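Phosphotriesterase homology protein (Escherichia coli, PDB 1BF6) hydrolyses phosphorylated glyceryl acetates and also acts on aromatic acetates and propionates, using two zinc ions per subunit. Local coordinates at residues L9-L14 with Y204-T209; D258-T263 with V280-N285. One frame throughout, in Å; residues are numbered along the deposited sequence.

Contact 1. Residues L9-L14 with Y204-T209; sequences LAHEHL and YVQFDT. With ZN (zinc ion), chain C.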
loop_
_atom_site.group_PDB
_atom_site.type_symbol
_atom_site.label_atom_id
_atom_site.label_comp_id
_atom_site.label_asym_id
_atom_site.label_seq_id
_atom_site.Cartn_x
_atom_site.Cartn_y
_atom_site.Cartn_z
ATOM N N LEU A 9 0.886 -2.683 -8.697
ATOM C CA LEU A 9 1.828 -2.217 -7.668
ATOM C C LEU A 9 0.887 -2.041 -6.466
ATOM O O LEU A 9 0.018 -1.180 -6.477
ATOM C CB LEU A 9 2.474 -0.888 -8.075
ATOM C CG LEU A 9 3.828 -0.997 -8.800
ATOM C CD1 LEU A 9 3.747 -1.929 -9.993
ATOM C CD2 LEU A 9 4.308 0.387 -9.214
ATOM N N ALA A 10 1.069 -2.893 -5.464
ATOM C CA ALA A 10 0.199 -2.951 -4.285
ATOM C C ALA A 10 0.220 -1.807 -3.273
ATOM O O ALA A 10 -0.666 -1.733 -2.420
ATOM C CB ALA A 10 0.431 -4.277 -3.558
ATOM N N HIS A 11 1.205 -0.916 -3.365
ATOM C CA HIS A 11 1.320 0.179 -2.392
ATOM C C HIS A 11 2.140 1.333 -2.938
ATOM O O HIS A 11 3.368 1.313 -2.870
ATOM C CB HIS A 11 1.988 -0.337 -1.122
ATOM C CG HIS A 11 1.977 0.647 0.007
ATOM N ND1 HIS A 11 1.314 0.436 1.201
ATOM C CD2 HIS A 11 2.545 1.878 0.108
ATOM C CE1 HIS A 11 1.491 1.506 1.977
ATOM N NE2 HIS A 11 2.228 2.403 1.358
ATOM N N GLU A 12 1.451 2.352 -3.430
ATOM C CA GLU A 12 2.104 3.517 -4.002
ATOM C C GLU A 12 1.392 4.814 -3.655
ATOM O O GLU A 12 0.269 4.819 -3.140
ATOM C CB GLU A 12 2.117 3.407 -5.532
ATOM C CG GLU A 12 2.861 2.205 -6.087
ATOM C CD GLU A 12 4.313 2.170 -5.679
ATOM O OE1 GLU A 12 4.903 3.238 -5.401
ATOM O OE2 GLU A 12 4.877 1.064 -5.632
ATOM N N HIS A 13 2.068 5.918 -3.949
ATOM C CA HIS A 13 1.508 7.241 -3.769
ATOM C C HIS A 13 1.725 7.964 -5.074
ATOM O O HIS A 13 2.836 7.937 -5.601
ATOM C CB HIS A 13 2.220 7.999 -2.654
ATOM C CG HIS A 13 2.026 7.388 -1.312
ATOM N ND1 HIS A 13 0.896 7.570 -0.544
ATOM C CD2 HIS A 13 2.794 6.501 -0.638
ATOM C CE1 HIS A 13 1.006 6.800 0.535
ATOM N NE2 HIS A 13 2.141 6.138 0.516
ATOM N N LEU A 14 0.654 8.514 -5.639
ATOM C CA LEU A 14 0.726 9.292 -6.875
ATOM C C LEU A 14 0.630 10.772 -6.511
ATOM O O LEU A 14 1.204 11.635 -7.184
ATOM C CB LEU A 14 -0.394 8.899 -7.831
ATOM C CG LEU A 14 -0.305 7.430 -8.253
ATOM C CD1 LEU A 14 -1.361 7.152 -9.302
ATOM C CD2 LEU A 14 1.085 7.138 -8.798
ATOM N N TYR A 204 -2.306 -11.419 3.943
ATOM C CA TYR A 204 -1.346 -11.220 2.847
ATOM C C TYR A 204 -0.268 -10.292 3.418
ATOM O O TYR A 204 -0.529 -9.519 4.358
ATOM C CB TYR A 204 -1.979 -10.540 1.643
ATOM C CG TYR A 204 -2.812 -11.450 0.774
ATOM C CD1 TYR A 204 -4.069 -11.883 1.188
ATOM C CD2 TYR A 204 -2.360 -11.840 -0.495
ATOM C CE1 TYR A 204 -4.865 -12.675 0.368
ATOM C CE2 TYR A 204 -3.148 -12.633 -1.334
ATOM C CZ TYR A 204 -4.405 -13.048 -0.892
ATOM O OH TYR A 204 -5.204 -13.826 -1.701
ATOM N N VAL A 205 0.952 -10.418 2.902
ATOM C CA VAL A 205 2.080 -9.593 3.339
ATOM C C VAL A 205 2.675 -8.856 2.135
ATOM O O VAL A 205 2.578 -9.320 0.992
ATOM C CB VAL A 205 3.180 -10.424 4.048
ATOM C CG1 VAL A 205 2.656 -10.972 5.381
ATOM C CG2 VAL A 205 3.667 -11.571 3.135
ATOM N N GLN A 206 3.262 -7.690 2.395
ATOM C CA GLN A 206 3.849 -6.895 1.331
ATOM C C GLN A 206 5.315 -6.522 1.496
ATOM O O GLN A 206 5.772 -6.193 2.588
ATOM C CB GLN A 206 3.044 -5.623 1.121
ATOM C CG GLN A 206 1.692 -5.879 0.528
ATOM C CD GLN A 206 0.820 -4.658 0.481
ATOM O OE1 GLN A 206 1.249 -3.528 0.797
ATOM N NE2 GLN A 206 -0.431 -4.870 0.105
ATOM N N PHE A 207 6.059 -6.698 0.401
ATOM C CA PHE A 207 7.462 -6.312 0.315
ATOM C C PHE A 207 7.274 -5.094 -0.587
ATOM O O PHE A 207 7.353 -5.185 -1.822
ATOM C CB PHE A 207 8.308 -7.398 -0.380
ATOM C CG PHE A 207 8.639 -8.588 0.503
ATOM C CD1 PHE A 207 7.629 -9.328 1.134
ATOM C CD2 PHE A 207 9.966 -8.979 0.700
ATOM C CE1 PHE A 207 7.941 -10.431 1.948
ATOM C CE2 PHE A 207 10.286 -10.077 1.508
ATOM C CZ PHE A 207 9.269 -10.807 2.136
ATOM N N ASP A 208 6.929 -3.969 0.039
ATOM C CA ASP A 208 6.636 -2.723 -0.683
ATOM C C ASP A 208 7.610 -1.556 -0.499
ATOM O O ASP A 208 7.265 -0.417 -0.834
ATOM C CB ASP A 208 5.216 -2.237 -0.347
ATOM C CG ASP A 208 4.958 -2.164 1.153
ATOM O OD1 ASP A 208 5.916 -1.970 1.927
ATOM O OD2 ASP A 208 3.787 -2.342 1.561
ATOM N N THR A 209 8.785 -1.827 0.060
ATOM C CA THR A 209 9.792 -0.781 0.243
ATOM C C THR A 209 11.019 -1.098 -0.639
ATOM O O THR A 209 12.158 -0.720 -0.327
ATOM C CB THR A 209 10.202 -0.618 1.724
ATOM O OG1 THR A 209 10.719 -1.851 2.237
ATOM C CG2 THR A 209 8.993 -0.174 2.579
HETATM ZN ZN ZN C . 2.900 4.541 1.764
#

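Contact 2. Residues D258-T263 with V280-N285; sequences DYLLTT and VMLREN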
loop_
_atom_site.group_PDB
_atom_site.type_symbol
_atom_site.label_atom_id
_atom_site.label_comp_id
_atom_site.label_asym_id
_atom_site.label_seq_id
_atom_site.Cartn_x
_atom_site.Cartn_y
_atom_site.Cartn_z
ATOM N N ASP A 258 8.941 2.214 -11.963
ATOM C CA ASP A 258 9.339 1.061 -12.776
ATOM C C ASP A 258 10.663 0.406 -12.403
ATOM O O ASP A 258 11.097 -0.521 -13.075
ATOM C CB ASP A 258 9.271 1.376 -14.276
ATOM C CG ASP A 258 10.359 2.348 -14.747
ATOM O OD1 ASP A 258 11.106 2.929 -13.928
ATOM O OD2 ASP A 258 10.444 2.533 -15.976
ATOM N N TYR A 259 11.314 0.902 -11.350
ATOM C CA TYR A 259 12.558 0.313 -10.862
ATOM C C TYR A 259 12.253 -1.139 -10.495
ATOM O O TYR A 259 13.110 -2.013 -10.597
ATOM C CB TYR A 259 13.044 1.063 -9.617
ATOM C CG TYR A 259 14.250 0.473 -8.947
ATOM C CD1 TYR A 259 14.126 -0.501 -7.951
ATOM C CD2 TYR A 259 15.528 0.922 -9.268
ATOM C CE1 TYR A 259 15.252 -1.006 -7.290
ATOM C CE2 TYR A 259 16.651 0.432 -8.615
ATOM C CZ TYR A 259 16.506 -0.527 -7.633
ATOM O OH TYR A 259 17.628 -0.997 -7.001
ATOM N N LEU A 260 11.019 -1.383 -10.057
ATOM C CA LEU A 260 10.592 -2.724 -9.679
ATOM C C LEU A 260 10.781 -3.687 -10.848
ATOM O O LEU A 260 11.256 -4.806 -10.665
ATOM C CB LEU A 260 9.106 -2.705 -9.278
ATOM C CG LEU A 260 8.467 -4.035 -8.872
ATOM C CD1 LEU A 260 9.094 -4.555 -7.598
ATOM C CD2 LEU A 260 6.961 -3.847 -8.680
ATOM N N LEU A 261 10.445 -3.224 -12.048
ATOM C CA LEU A 261 10.527 -4.061 -13.245
ATOM C C LEU A 261 11.840 -3.973 -14.026
ATOM O O LEU A 261 12.275 -4.958 -14.633
ATOM C CB LEU A 261 9.323 -3.765 -14.148
ATOM C CG LEU A 261 7.982 -4.088 -13.456
ATOM C CD1 LEU A 261 6.811 -3.494 -14.193
ATOM C CD2 LEU A 261 7.826 -5.596 -13.292
ATOM N N THR A 262 12.477 -2.805 -13.999
ATOM C CA THR A 262 13.735 -2.613 -14.725
ATOM C C THR A 262 14.928 -3.128 -13.934
ATOM O O THR A 262 15.933 -3.541 -14.521
ATOM C CB THR A 262 13.994 -1.124 -15.058
ATOM O OG1 THR A 262 14.177 -0.386 -13.842
ATOM C CG2 THR A 262 12.839 -0.533 -15.854
ATOM N N THR A 263 14.795 -3.178 -12.608
ATOM C CA THR A 263 15.898 -3.604 -11.763
ATOM C C THR A 263 15.653 -4.709 -10.739
ATOM O O THR A 263 16.374 -5.700 -10.732
ATOM C CB THR A 263 16.515 -2.372 -11.031
ATOM O OG1 THR A 263 16.823 -1.353 -11.987
ATOM C CG2 THR A 263 17.751 -2.750 -10.258
ATOM N N VAL A 280 2.709 -14.549 -10.068
ATOM C CA VAL A 280 1.822 -14.875 -8.954
ATOM C C VAL A 280 1.743 -13.632 -8.047
ATOM O O VAL A 280 0.647 -13.176 -7.690
ATOM C CB VAL A 280 2.337 -16.085 -8.143
ATOM C CG1 VAL A 280 1.616 -16.187 -6.803
ATOM C CG2 VAL A 280 2.106 -17.365 -8.925
ATOM N N MET A 281 2.905 -13.051 -7.738
ATOM C CA MET A 281 2.948 -11.875 -6.869
ATOM C C MET A 281 2.434 -10.599 -7.525
ATOM O O MET A 281 1.654 -9.865 -6.914
ATOM C CB MET A 281 4.364 -11.657 -6.324
ATOM C CG MET A 281 4.932 -12.845 -5.542
ATOM S SD MET A 281 6.635 -12.577 -4.986
ATOM C CE MET A 281 7.559 -12.958 -6.480
ATOM N N LEU A 282 2.819 -10.357 -8.779
ATOM C CA LEU A 282 2.415 -9.142 -9.488
ATOM C C LEU A 282 1.058 -9.103 -10.179
ATOM O O LEU A 282 0.499 -8.024 -10.372
ATOM C CB LEU A 282 3.495 -8.721 -10.496
ATOM C CG LEU A 282 4.832 -8.211 -9.951
ATOM C CD1 LEU A 282 5.752 -7.855 -11.135
ATOM C CD2 LEU A 282 4.603 -6.981 -9.064
ATOM N N ARG A 283 0.539 -10.259 -10.592
ATOM C CA ARG A 283 -0.742 -10.283 -11.283
ATOM C C ARG A 283 -1.821 -11.104 -10.583
ATOM O O ARG A 283 -2.909 -10.591 -10.320
ATOM C CB ARG A 283 -0.574 -10.780 -12.732
ATOM C CG ARG A 283 -1.875 -10.823 -13.549
ATOM C CD ARG A 283 -1.766 -11.766 -14.751
ATOM N NE ARG A 283 -0.700 -11.338 -15.653
ATOM C CZ ARG A 283 0.250 -12.127 -16.162
ATOM N NH1 ARG A 283 0.290 -13.429 -15.885
ATOM N NH2 ARG A 283 1.207 -11.585 -16.910
ATOM N N GLU A 284 -1.525 -12.367 -10.280
ATOM C CA GLU A 284 -2.515 -13.243 -9.660
ATOM C C GLU A 284 -3.009 -12.750 -8.309
ATOM O O GLU A 284 -4.204 -12.496 -8.132
ATOM C CB GLU A 284 -1.981 -14.664 -9.533
ATOM C CG GLU A 284 -1.665 -15.319 -10.869
ATOM C CD GLU A 284 -1.464 -16.828 -10.758
ATOM O OE1 GLU A 284 -1.890 -17.428 -9.738
ATOM O OE2 GLU A 284 -0.890 -17.417 -11.702
ATOM N N ASN A 285 -2.082 -12.585 -7.376
ATOM C CA ASN A 285 -2.422 -12.124 -6.031
ATOM C C ASN A 285 -3.269 -10.848 -5.987
ATOM O O ASN A 285 -4.321 -10.836 -5.358
ATOM C CB ASN A 285 -1.162 -11.987 -5.154
ATOM C CG ASN A 285 -0.558 -13.326 -4.784
ATOM O OD1 ASN A 285 -1.109 -14.382 -5.096
ATOM N ND2 ASN A 285 0.581 -13.291 -4.114
#

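Contact 1. Residues L9-L14 with Y204-T209
Ala10 and His11 meet Gln206 and Asp208 in a buried, van der Waals contact inside a TIM-type barrel, between the first strand, 7-12, and strand 204-207 with the residue that follows it. Strand 237-239 runs between the two: Ala10 and Gln206 both touch its Met238, and Ala10 is also backbone hydrogen-bonded to Leu239 of that strand. The chain turns a corner at Ala10 and His11, where the small methyl of Ala10 packs against the flat face of the Gln206 amide, CB 4.1 Å from Gln206 CD. The glutamine chain is extended beyond CG, which carries its amide from the strand to the base of the histidine, the two flat groups standing 78° apart. Shortening Gln206 to an alanine would probably open a gap over the Ala10 methyl and remove one of the groups packed against His11 CB. Asp208 packs against the same histidine: its CB meets His11 CB at 3.8 Å. Its OD2 lies obliquely to the ring, 3.7 Å from His11 ND1, the carboxylate turned 56° from the ring, while OD1 is hydrogen-bonded to His185, a ligand of the second zinc. With CG of His11 anti to the backbone N (chi1 -172°), the ring extends far enough for NE2 to bind zinc at 2.3 Å. His13 NE2 joins it at 2.2 Å, and Glu124 and Asp242 complete the protein ligands of this ion. Glu12, between the two histidines, is not a ligand; the His-X-His motif at the end of the first strand is typical of the binuclear zinc site of phosphotriesterase-family hydrolases.

Contact 2. Residues D258-T263 with V280-N285
The carbonyl oxygen of Asp258 is gripped by two backbone N-H groups, Leu261 N at 3.0 Å and Thr262 N at 2.8 Å, which fixes the opening turn of the helix from which Leu260 and Leu261 reach Leu282. Leu282 lies on helix 275-289, where Asn285 N bonds to Val280 O at 2.8 Å, five residues back, in a wider pi-type turn. Between the helices the meeting is of methyl against methyl. Leu282 offers one branch to each partner: its CD2 lies 3.9 Å from Leu260 CD2, and its CD1 comes within 3.7 Å of Leu261 CD2. CB of Leu260 is directed toward the other helix, and with CG anti to the backbone N (chi1 179°) the chain continues on to put CD2 against Leu282. CB of Leu261 leaves at a tangent to the facing helix, and only CD2 bends in. A forked, apolar side chain suits the place of Leu282, since it serves two neighbours at once. Leu282 also rests on Tyr7 and Leu239 of the barrel strands. The contact joins the last two helices of the barrel, the second of which carries the glucose-binding Asp279 and Arg283. With no polar bond across it and a small buried area of 99 Å², it relies on dispersion and exclusion of water, which impose little directional constraint.

From the N terminus, the first barrel strand supplies residues 9-14, and contact 1 closes a loop of 189 intervening residues when the chain returns at 204-209, having built most of the barrel. Contact 2 opens only afterwards and closes a short loop of 16 residues between the last two helices, 259-270 and 275-289. The two are therefore in series and neither nest nor cross. Their centres lie about 11 Å apart, and Leu9 CD1 touches Leu260 CD2 at 4.0 Å. Contact 1 thus joins the first strand to a late one at the metal centre, while contact 2 ties the C-terminal helices together just outside that same first strand.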